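Local coordinates for protein benzoate 1,2-dioxygenase beta subunit (Burkholderia mallei ATCC 23344, PDB 3E99) that forms the beta subunit, probably non-catalytic, of benzoate 1,2-dioxygenase, the Rieske-type enzyme that dihydroxylates the benzoate ring, at residues L14-K24 / D87-V97; D23-D31 / V73-S81. One frame throughout, in Å; residues are numbered along the deposited sequence.

Contact 1: residues L14-K24 / D87-V97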
loop_
_atom_site.group_PDB
_atom_site.type_symbol
_atom_site.label_atom_id
_atom_site.label_comp_id
_atom_site.label_asym_id
_atom_site.label_seq_id
_atom_site.Cartn_x
_atom_site.Cartn_y
_atom_site.Cartn_z
ATOM N N LEU A 14 2.259 -12.540 -6.090
ATOM C CA LEU A 14 1.993 -11.209 -6.608
ATOM C C LEU A 14 3.192 -10.259 -6.372
ATOM O O LEU A 14 3.510 -9.432 -7.230
ATOM C CB LEU A 14 0.702 -10.597 -6.019
ATOM C CG LEU A 14 -0.668 -11.255 -6.270
ATOM C CD1 LEU A 14 -1.815 -10.534 -5.526
ATOM C CD2 LEU A 14 -0.913 -11.318 -7.804
ATOM N N TYR A 15 3.829 -10.359 -5.201
ATOM C CA TYR A 15 4.942 -9.496 -4.898
ATOM C C TYR A 15 6.112 -9.854 -5.812
ATOM O O TYR A 15 6.779 -8.983 -6.304
ATOM C CB TYR A 15 5.359 -9.576 -3.427
ATOM C CG TYR A 15 4.236 -9.224 -2.434
ATOM C CD1 TYR A 15 3.074 -8.548 -2.837
ATOM C CD2 TYR A 15 4.328 -9.608 -1.125
ATOM C CE1 TYR A 15 2.073 -8.219 -1.944
ATOM C CE2 TYR A 15 3.326 -9.315 -0.210
ATOM C CZ TYR A 15 2.194 -8.623 -0.627
ATOM O OH TYR A 15 1.227 -8.364 0.308
ATOM N N ARG A 16 6.363 -11.151 -6.016
ATOM C CA ARG A 16 7.454 -11.580 -6.876
ATOM C C ARG A 16 7.219 -11.140 -8.317
ATOM O O ARG A 16 8.106 -10.570 -8.944
ATOM C CB ARG A 16 7.611 -13.111 -6.836
ATOM C CG ARG A 16 8.652 -13.601 -7.812
ATOM C CD ARG A 16 9.219 -14.981 -7.494
ATOM N NE ARG A 16 10.353 -15.180 -8.395
ATOM C CZ ARG A 16 10.299 -15.770 -9.579
ATOM N NH1 ARG A 16 9.175 -16.330 -10.025
ATOM N NH2 ARG A 16 11.394 -15.829 -10.305
ATOM N N GLU A 17 6.024 -11.426 -8.843
ATOM C CA GLU A 17 5.704 -11.066 -10.222
ATOM C C GLU A 17 5.949 -9.589 -10.501
ATOM O O GLU A 17 6.634 -9.226 -11.457
ATOM C CB GLU A 17 4.297 -11.505 -10.589
ATOM C CG GLU A 17 3.906 -11.258 -12.044
ATOM C CD GLU A 17 2.918 -10.132 -12.230
ATOM O OE1 GLU A 17 2.036 -9.926 -11.359
ATOM O OE2 GLU A 17 3.030 -9.410 -13.243
ATOM N N SER A 18 5.442 -8.739 -9.629
ATOM C CA SER A 18 5.618 -7.291 -9.774
ATOM C C SER A 18 7.074 -6.852 -9.546
ATOM O O SER A 18 7.551 -5.935 -10.227
ATOM C CB SER A 18 4.604 -6.516 -8.892
ATOM O OG SER A 18 4.730 -6.881 -7.550
ATOM N N ARG A 19 7.797 -7.510 -8.635
ATOM C CA ARG A 19 9.222 -7.263 -8.455
ATOM C C ARG A 19 10.019 -7.530 -9.731
ATOM O O ARG A 19 10.971 -6.790 -10.063
ATOM C CB ARG A 19 9.819 -8.101 -7.303
ATOM C CG ARG A 19 11.339 -8.001 -7.187
ATOM C CD ARG A 19 11.833 -8.547 -5.890
ATOM N NE ARG A 19 11.271 -9.839 -5.570
ATOM C CZ ARG A 19 11.648 -10.996 -6.098
ATOM N NH1 ARG A 19 12.595 -11.054 -7.005
ATOM N NH2 ARG A 19 11.101 -12.118 -5.676
ATOM N N LEU A 20 9.657 -8.586 -10.458
ATOM C CA LEU A 20 10.406 -8.906 -11.672
ATOM C C LEU A 20 10.291 -7.771 -12.724
ATOM O O LEU A 20 11.253 -7.505 -13.452
ATOM C CB LEU A 20 9.999 -10.278 -12.222
ATOM C CG LEU A 20 10.339 -11.415 -11.244
ATOM C CD1 LEU A 20 9.769 -12.733 -11.744
ATOM C CD2 LEU A 20 11.837 -11.533 -10.939
ATOM N N LEU A 21 9.168 -7.066 -12.754
ATOM C CA LEU A 21 9.011 -5.882 -13.601
ATOM C C LEU A 21 9.820 -4.719 -13.073
ATOM O O LEU A 21 10.497 -4.022 -13.820
ATOM C CB LEU A 21 7.531 -5.435 -13.694
ATOM C CG LEU A 21 6.575 -6.320 -14.443
ATOM C CD1 LEU A 21 5.117 -5.898 -14.177
ATOM C CD2 LEU A 21 6.938 -6.272 -15.933
ATOM N N ASP A 22 9.740 -4.485 -11.772
ATOM C CA ASP A 22 10.435 -3.338 -11.200
ATOM C C ASP A 22 11.945 -3.500 -11.349
ATOM O O ASP A 22 12.651 -2.511 -11.511
ATOM C CB ASP A 22 10.105 -3.134 -9.734
ATOM C CG ASP A 22 8.664 -2.682 -9.505
ATOM O OD1 ASP A 22 8.073 -2.042 -10.385
ATOM O OD2 ASP A 22 8.156 -2.916 -8.391
ATOM N N ASP A 23 12.406 -4.731 -11.320
ATOM C CA ASP A 23 13.842 -5.029 -11.435
ATOM C C ASP A 23 14.292 -5.381 -12.862
ATOM O O ASP A 23 15.447 -5.733 -13.071
ATOM C CB ASP A 23 14.227 -6.124 -10.477
ATOM C CG ASP A 23 14.281 -5.644 -9.012
ATOM O OD1 ASP A 23 14.266 -4.415 -8.759
ATOM O OD2 ASP A 23 14.278 -6.531 -8.125
ATOM N N LYS A 24 13.377 -5.259 -13.831
ATOM C CA LYS A 24 13.640 -5.406 -15.248
ATOM C C LYS A 24 14.172 -6.772 -15.630
ATOM O O LYS A 24 14.950 -6.905 -16.588
ATOM C CB LYS A 24 14.524 -4.247 -15.709
ATOM C CG LYS A 24 13.931 -2.924 -15.140
ATOM C CD LYS A 24 14.368 -1.677 -15.780
ATOM C CE LYS A 24 13.679 -0.444 -15.131
ATOM N NZ LYS A 24 12.280 -0.188 -15.639
ATOM N N ASP A 87 17.319 6.117 -16.354
ATOM C CA ASP A 87 16.369 5.067 -16.649
ATOM C C ASP A 87 15.069 5.408 -15.956
ATOM O O ASP A 87 15.032 6.340 -15.139
ATOM C CB ASP A 87 16.903 3.730 -16.135
ATOM C CG ASP A 87 16.153 2.531 -16.718
ATOM O OD1 ASP A 87 15.365 2.706 -17.672
ATOM O OD2 ASP A 87 16.358 1.415 -16.201
ATOM N N THR A 88 14.016 4.656 -16.282
ATOM C CA THR A 88 12.729 4.716 -15.576
ATOM C C THR A 88 12.710 3.717 -14.427
ATOM O O THR A 88 12.852 2.510 -14.658
ATOM C CB THR A 88 11.581 4.368 -16.524
ATOM O OG1 THR A 88 11.587 5.278 -17.637
ATOM C CG2 THR A 88 10.250 4.498 -15.828
ATOM N N ARG A 89 12.595 4.212 -13.197
ATOM C CA ARG A 89 12.521 3.336 -12.027
ATOM C C ARG A 89 11.070 3.206 -11.632
ATOM O O ARG A 89 10.384 4.203 -11.524
ATOM C CB ARG A 89 13.327 3.906 -10.878
ATOM C CG ARG A 89 14.802 4.152 -11.260
ATOM C CD ARG A 89 15.487 4.948 -10.227
ATOM N NE ARG A 89 16.762 5.445 -10.721
ATOM C CZ ARG A 89 17.370 6.544 -10.291
ATOM N NH1 ARG A 89 16.819 7.293 -9.354
ATOM N NH2 ARG A 89 18.549 6.897 -10.807
ATOM N N THR A 90 10.601 1.981 -11.438
ATOM C CA THR A 90 9.179 1.763 -11.144
ATOM C C THR A 90 9.104 1.058 -9.790
ATOM O O THR A 90 10.055 0.369 -9.377
ATOM C CB THR A 90 8.441 0.922 -12.216
ATOM O OG1 THR A 90 9.062 -0.356 -12.362
ATOM C CG2 THR A 90 8.412 1.628 -13.599
ATOM N N SER A 91 7.972 1.213 -9.134
ATOM C CA SER A 91 7.733 0.578 -7.839
ATOM C C SER A 91 6.258 0.224 -7.755
ATOM O O SER A 91 5.400 1.096 -7.670
ATOM C CB SER A 91 8.103 1.482 -6.683
ATOM O OG SER A 91 8.078 0.765 -5.447
ATOM N N HIS A 92 5.972 -1.076 -7.846
ATOM C CA HIS A 92 4.625 -1.608 -7.689
ATOM C C HIS A 92 4.252 -1.711 -6.212
ATOM O O HIS A 92 5.101 -2.032 -5.364
ATOM C CB HIS A 92 4.515 -3.009 -8.314
ATOM C CG HIS A 92 4.491 -2.999 -9.804
ATOM N ND1 HIS A 92 5.545 -2.533 -10.561
ATOM C CD2 HIS A 92 3.533 -3.389 -10.681
ATOM C CE1 HIS A 92 5.218 -2.609 -11.835
ATOM N NE2 HIS A 92 4.015 -3.142 -11.935
ATOM N N ASN A 93 2.959 -1.465 -5.935
ATOM C CA ASN A 93 2.403 -1.485 -4.585
ATOM C C ASN A 93 1.054 -2.149 -4.659
ATOM O O ASN A 93 0.096 -1.574 -5.190
ATOM C CB ASN A 93 2.259 -0.078 -4.007
ATOM C CG ASN A 93 3.601 0.683 -3.939
ATOM O OD1 ASN A 93 4.375 0.587 -2.953
ATOM N ND2 ASN A 93 3.848 1.502 -4.966
ATOM N N ILE A 94 0.998 -3.390 -4.196
ATOM C CA ILE A 94 -0.185 -4.251 -4.352
ATOM C C ILE A 94 -0.902 -4.203 -3.021
ATOM O O ILE A 94 -0.290 -4.524 -1.984
ATOM C CB ILE A 94 0.230 -5.709 -4.668
ATOM C CG1 ILE A 94 1.091 -5.837 -5.964
ATOM C CG2 ILE A 94 -1.017 -6.686 -4.685
ATOM C CD1 ILE A 94 0.460 -5.286 -7.143
ATOM N N ALA A 95 -2.194 -3.857 -3.051
ATOM C CA ALA A 95 -2.985 -3.571 -1.838
ATOM C C ALA A 95 -4.355 -4.246 -1.917
ATOM O O ALA A 95 -4.896 -4.527 -2.987
ATOM C CB ALA A 95 -3.193 -2.040 -1.696
ATOM N N ASN A 96 -4.923 -4.483 -0.761
ATOM C CA ASN A 96 -6.332 -4.836 -0.632
ATOM C C ASN A 96 -6.651 -6.110 -1.405
ATOM O O ASN A 96 -7.649 -6.217 -2.126
ATOM C CB ASN A 96 -7.241 -3.670 -1.083
ATOM C CG ASN A 96 -7.183 -2.434 -0.173
ATOM O OD1 ASN A 96 -6.150 -2.067 0.379
ATOM N ND2 ASN A 96 -8.318 -1.740 -0.079
ATOM N N VAL A 97 -5.787 -7.086 -1.233
ATOM C CA VAL A 97 -5.921 -8.353 -1.949
ATOM C C VAL A 97 -7.061 -9.196 -1.342
ATOM O O VAL A 97 -7.064 -9.465 -0.166
ATOM C CB VAL A 97 -4.643 -9.178 -1.942
ATOM C CG1 VAL A 97 -4.883 -10.469 -2.790
ATOM C CG2 VAL A 97 -3.430 -8.353 -2.492
HETATM O O HOH W 1 -0.930 -6.924 -0.386
HETATM O O HOH W 2 10.239 -1.489 -14.499
HETATM O O HOH W 3 12.839 0.067 -11.046
#
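Asp22 OD1 is gripped by two donors of the facing strand, both clearly outside the carboxylate plane. His92 ND1 comes to it at 2.6 Å on the syn side. Thr90 OG1 reaches it at 2.8 Å on the anti side. The second carboxylate oxygen, OD2, takes the backbone N of His92 at 2.9 Å in an almost straight bond (179°), so both oxygens are used and the carboxylate is fixed in its rotation. This His-carboxylate pair holds the imidazole with Asp22 OD1 near the ring plane, while His92 NE2 bonds the C-terminal carboxylate of Ile164. CG anti to the carbonyl carbon (chi1 -74°) brings the His92 ring against the helix, with Ser18 CB 3.6 Å from His92 CB, Ser18 O over one ring face and Leu21 CD1 3.7 Å from NE2. Farther along, Ile94 presents CG2 to Leu14 CD1 and CB to the edge of the Tyr15 ring; Leu14 and Val97 meet tip to tip. At the other end Lys24, the C-prime residue of a Schellman motif, bends at chi4 (-81°) to bring NZ 2.9 Å from Thr88 O. One water joins Lys24 NZ, Leu21 O and Thr90 OG1. Helix 14-22 runs antiparallel to strand 89-97, their axes 7.8 Å apart, in the helix-on-sheet packing of the NTF2-like fold; strand 106-119 pairs with the strand, and Asn112 ND2 of a second subunit bonds His92 O.

Contact 2: residues D23-D31 / V73-S81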
loop_
_atom_site.group_PDB
_atom_site.type_symbol
_atom_site.label_atom_id
_atom_site.label_comp_id
_atom_site.label_asym_id
_atom_site.label_seq_id
_atom_site.Cartn_x
_atom_site.Cartn_y
_atom_site.Cartn_z
ATOM N N ASP A 23 12.406 -4.731 -11.320
ATOM C CA ASP A 23 13.842 -5.029 -11.435
ATOM C C ASP A 23 14.292 -5.381 -12.862
ATOM O O ASP A 23 15.447 -5.733 -13.071
ATOM C CB ASP A 23 14.227 -6.124 -10.477
ATOM C CG ASP A 23 14.281 -5.644 -9.012
ATOM O OD1 ASP A 23 14.266 -4.415 -8.759
ATOM O OD2 ASP A 23 14.278 -6.531 -8.125
ATOM N N LYS A 24 13.377 -5.259 -13.831
ATOM C CA LYS A 24 13.640 -5.406 -15.248
ATOM C C LYS A 24 14.172 -6.772 -15.630
ATOM O O LYS A 24 14.950 -6.905 -16.588
ATOM C CB LYS A 24 14.524 -4.247 -15.709
ATOM C CG LYS A 24 13.931 -2.924 -15.140
ATOM C CD LYS A 24 14.368 -1.677 -15.780
ATOM C CE LYS A 24 13.679 -0.444 -15.131
ATOM N NZ LYS A 24 12.280 -0.188 -15.639
ATOM N N ALA A 25 13.697 -7.776 -14.896
ATOM C CA ALA A 25 14.021 -9.189 -15.105
ATOM C C ALA A 25 12.962 -9.784 -16.042
ATOM O O ALA A 25 12.099 -10.551 -15.619
ATOM C CB ALA A 25 13.990 -9.928 -13.765
ATOM N N TRP A 26 13.051 -9.450 -17.322
ATOM C CA TRP A 26 11.907 -9.623 -18.241
ATOM C C TRP A 26 11.617 -11.085 -18.520
ATOM O O TRP A 26 10.473 -11.473 -18.563
ATOM C CB TRP A 26 12.145 -8.883 -19.575
ATOM C CG TRP A 26 12.565 -7.518 -19.458
ATOM C CD1 TRP A 26 13.754 -6.986 -19.882
ATOM C CD2 TRP A 26 11.826 -6.439 -18.888
ATOM N NE1 TRP A 26 13.802 -5.655 -19.604
ATOM C CE2 TRP A 26 12.624 -5.286 -19.001
ATOM C CE3 TRP A 26 10.558 -6.330 -18.305
ATOM C CZ2 TRP A 26 12.211 -4.048 -18.530
ATOM C CZ3 TRP A 26 10.146 -5.095 -17.822
ATOM C CH2 TRP A 26 10.986 -3.967 -17.932
ATOM N N ASP A 27 12.668 -11.914 -18.698
ATOM C CA ASP A 27 12.469 -13.347 -18.930
ATOM C C ASP A 27 11.883 -14.069 -17.727
ATOM O O ASP A 27 10.997 -14.892 -17.870
ATOM C CB ASP A 27 13.775 -14.030 -19.367
ATOM C CG ASP A 27 14.303 -13.489 -20.667
ATOM O OD1 ASP A 27 13.538 -12.815 -21.393
ATOM O OD2 ASP A 27 15.480 -13.754 -20.967
ATOM N N ALA A 28 12.387 -13.781 -16.543
ATOM C CA ALA A 28 11.814 -14.340 -15.298
ATOM C C ALA A 28 10.338 -13.925 -15.110
ATOM O O ALA A 28 9.481 -14.733 -14.690
ATOM C CB ALA A 28 12.667 -13.908 -14.092
ATOM N N TRP A 29 10.053 -12.673 -15.418
ATOM C CA TRP A 29 8.698 -12.142 -15.399
ATOM C C TRP A 29 7.761 -12.926 -16.333
ATOM O O TRP A 29 6.668 -13.288 -15.941
ATOM C CB TRP A 29 8.670 -10.662 -15.754
ATOM C CG TRP A 29 7.247 -10.105 -15.758
ATOM C CD1 TRP A 29 6.445 -9.834 -14.678
ATOM C CD2 TRP A 29 6.467 -9.823 -16.922
ATOM N NE1 TRP A 29 5.224 -9.368 -15.100
ATOM C CE2 TRP A 29 5.205 -9.367 -16.479
ATOM C CE3 TRP A 29 6.726 -9.884 -18.298
ATOM C CZ2 TRP A 29 4.204 -8.961 -17.356
ATOM C CZ3 TRP A 29 5.707 -9.521 -19.202
ATOM C CH2 TRP A 29 4.434 -9.072 -18.703
ATOM N N LEU A 30 8.178 -13.135 -17.578
ATOM C CA LEU A 30 7.378 -13.885 -18.526
ATOM C C LEU A 30 7.095 -15.250 -17.998
ATOM O O LEU A 30 6.037 -15.785 -18.277
ATOM C CB LEU A 30 8.067 -13.994 -19.905
ATOM C CG LEU A 30 8.021 -12.712 -20.733
ATOM C CD1 LEU A 30 9.118 -12.678 -21.836
ATOM C CD2 LEU A 30 6.616 -12.421 -21.279
ATOM N N ASP A 31 8.040 -15.838 -17.263
ATOM C CA ASP A 31 7.817 -17.182 -16.714
ATOM C C ASP A 31 6.807 -17.248 -15.584
ATOM O O ASP A 31 6.476 -18.339 -15.151
ATOM C CB ASP A 31 9.123 -17.820 -16.247
ATOM C CG ASP A 31 9.902 -18.447 -17.383
ATOM O OD1 ASP A 31 9.296 -18.799 -18.431
ATOM O OD2 ASP A 31 11.129 -18.579 -17.205
ATOM N N VAL A 73 7.792 -7.734 -24.690
ATOM C CA VAL A 73 9.065 -7.747 -23.938
ATOM C C VAL A 73 10.244 -7.591 -24.900
ATOM O O VAL A 73 11.202 -6.899 -24.580
ATOM C CB VAL A 73 9.193 -9.035 -23.064
ATOM C CG1 VAL A 73 10.645 -9.346 -22.722
ATOM C CG2 VAL A 73 8.307 -8.957 -21.824
ATOM N N PHE A 74 10.185 -8.215 -26.078
ATOM C CA PHE A 74 11.225 -8.048 -27.074
ATOM C C PHE A 74 11.342 -6.569 -27.437
ATOM O O PHE A 74 12.445 -6.065 -27.520
ATOM C CB PHE A 74 10.992 -8.861 -28.377
ATOM C CG PHE A 74 12.255 -8.982 -29.225
ATOM C CD1 PHE A 74 12.598 -8.009 -30.162
ATOM C CD2 PHE A 74 13.116 -10.045 -29.023
ATOM C CE1 PHE A 74 13.744 -8.111 -30.871
ATOM C CE2 PHE A 74 14.263 -10.173 -29.738
ATOM C CZ PHE A 74 14.587 -9.215 -30.671
ATOM N N ARG A 75 10.201 -5.888 -27.672
ATOM C CA ARG A 75 10.222 -4.442 -28.005
ATOM C C ARG A 75 10.851 -3.605 -26.873
ATOM O O ARG A 75 11.640 -2.698 -27.125
ATOM C CB ARG A 75 8.815 -3.886 -28.353
ATOM C CG ARG A 75 8.849 -2.369 -28.707
ATOM C CD ARG A 75 7.459 -1.686 -28.905
ATOM N NE ARG A 75 6.473 -1.932 -27.834
ATOM C CZ ARG A 75 6.527 -1.493 -26.560
ATOM N NH1 ARG A 75 7.546 -0.780 -26.088
ATOM N NH2 ARG A 75 5.536 -1.801 -25.727
ATOM N N ILE A 76 10.488 -3.916 -25.645
ATOM C CA ILE A 76 11.045 -3.218 -24.496
ATOM C C ILE A 76 12.563 -3.409 -24.429
ATOM O O ILE A 76 13.321 -2.463 -24.211
ATOM C CB ILE A 76 10.335 -3.634 -23.199
ATOM C CG1 ILE A 76 8.921 -2.984 -23.149
ATOM C CG2 ILE A 76 11.182 -3.242 -21.969
ATOM C CD1 ILE A 76 7.917 -3.743 -22.334
ATOM N N LYS A 77 13.013 -4.650 -24.587
ATOM C CA LYS A 77 14.447 -4.909 -24.573
ATOM C C LYS A 77 15.139 -4.108 -25.670
ATOM O O LYS A 77 16.216 -3.503 -25.436
ATOM C CB LYS A 77 14.730 -6.415 -24.731
ATOM C CG LYS A 77 14.290 -7.279 -23.609
ATOM C CD LYS A 77 14.788 -8.709 -23.846
ATOM C CE LYS A 77 14.441 -9.652 -22.721
ATOM N NZ LYS A 77 14.760 -11.050 -23.145
ATOM N N THR A 78 14.524 -4.048 -26.865
ATOM C CA THR A 78 15.143 -3.338 -27.990
ATOM C C THR A 78 15.268 -1.847 -27.695
ATOM O O THR A 78 16.320 -1.264 -27.885
ATOM C CB THR A 78 14.384 -3.547 -29.318
ATOM O OG1 THR A 78 14.313 -4.939 -29.586
ATOM C CG2 THR A 78 15.114 -2.877 -30.465
ATOM N N GLU A 79 14.202 -1.250 -27.182
ATOM C CA GLU A 79 14.231 0.157 -26.770
ATOM C C GLU A 79 15.326 0.421 -25.734
ATOM O O GLU A 79 16.057 1.390 -25.831
ATOM C CB GLU A 79 12.851 0.576 -26.208
ATOM C CG GLU A 79 11.784 0.656 -27.309
ATOM C CD GLU A 79 10.376 0.940 -26.808
ATOM O OE1 GLU A 79 10.072 0.724 -25.596
ATOM O OE2 GLU A 79 9.564 1.358 -27.674
ATOM N N ARG A 80 15.446 -0.450 -24.744
ATOM C CA ARG A 80 16.400 -0.255 -23.669
ATOM C C ARG A 80 17.845 -0.471 -24.068
ATOM O O ARG A 80 18.754 0.067 -23.444
ATOM C CB ARG A 80 16.031 -1.156 -22.486
ATOM C CG ARG A 80 14.737 -0.718 -21.805
ATOM C CD ARG A 80 14.319 -1.670 -20.710
ATOM N NE ARG A 80 15.381 -1.784 -19.723
ATOM C CZ ARG A 80 15.603 -0.901 -18.754
ATOM N NH1 ARG A 80 14.815 0.158 -18.625
ATOM N NH2 ARG A 80 16.621 -1.094 -17.914
ATOM N N SER A 81 18.074 -1.237 -25.127
ATOM C CA SER A 81 19.422 -1.644 -25.453
ATOM C C SER A 81 20.262 -0.467 -25.973
ATOM O O SER A 81 21.474 -0.507 -25.894
ATOM C CB SER A 81 19.386 -2.791 -26.451
ATOM O OG SER A 81 18.958 -2.321 -27.695
HETATM O O HOH W 4 16.240 -4.429 -20.365
#
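Helices 26-30 and 73-81 run nearly antiparallel (169°), their axes 11.3 Å apart, with Trp26 and Val73 nearest in backbone. Trp26 is a knob in a hole formed by Val73, Ile76, Lys77 and Arg80. Over one face of its indole, Ile76 CG2 makes a CH-pi contact 4.1 Å from the centroid of the six-membered ring; Lys24 O lies over the opposite face. Val73 CG1 touches Trp26 CB at 3.5 Å and Leu30 CD1 at 3.8 Å, and its CG2 reaches Trp29 CZ3. Lys77, extended beyond CG, runs antiparallel to the indole side chain, its CG 3.8 Å from Trp26 CD1. It ends in a salt bridge, NZ to Asp27 OD1 at 2.8 Å, on the syn side of the carboxylate and somewhat out of its plane. Arg80, bent at chi3 (58°), sets its CD 3.9 Å from Trp26 CZ2, while Lys24 CD lies over one face of its guanidinium. A water accepts from both Trp26 NE1 and Arg80 NE, so the indole N-H is satisfied. The contact thus grades from an apolar core around Val73 to a charged margin, where Lys24 NZ and Arg80 NH1 lie 3.9 Å apart; the repulsion is probably eased because Arg80 pairs with Asp87 and Lys24 NZ bonds Thr88 O.

Contacts 1 and 2 lie about 14 Å apart between centres and share Asp23 and Lys24, the turn between helices 7-22 and 26-30. Along the chain, contact 2 is nested inside the loop closed by contact 1. At the turn, Leu20 O and Ala25 N are 2.9 Å apart. A direct tie is the salt bridge from Arg80 NH1 to Asp87 OD1, 2.8 Å, between helix 66-82 and the loop leading into strand 89-103. Leu21 CG also packs 3.4 Å from Trp29 NE1, whose N-H bonds Glu17. Neither contact holds a metal or cofactor; in this family the alpha subunit carries the Rieske cluster and mononuclear iron. The acetate beside Lys77 is probably from the crystallisation liquor.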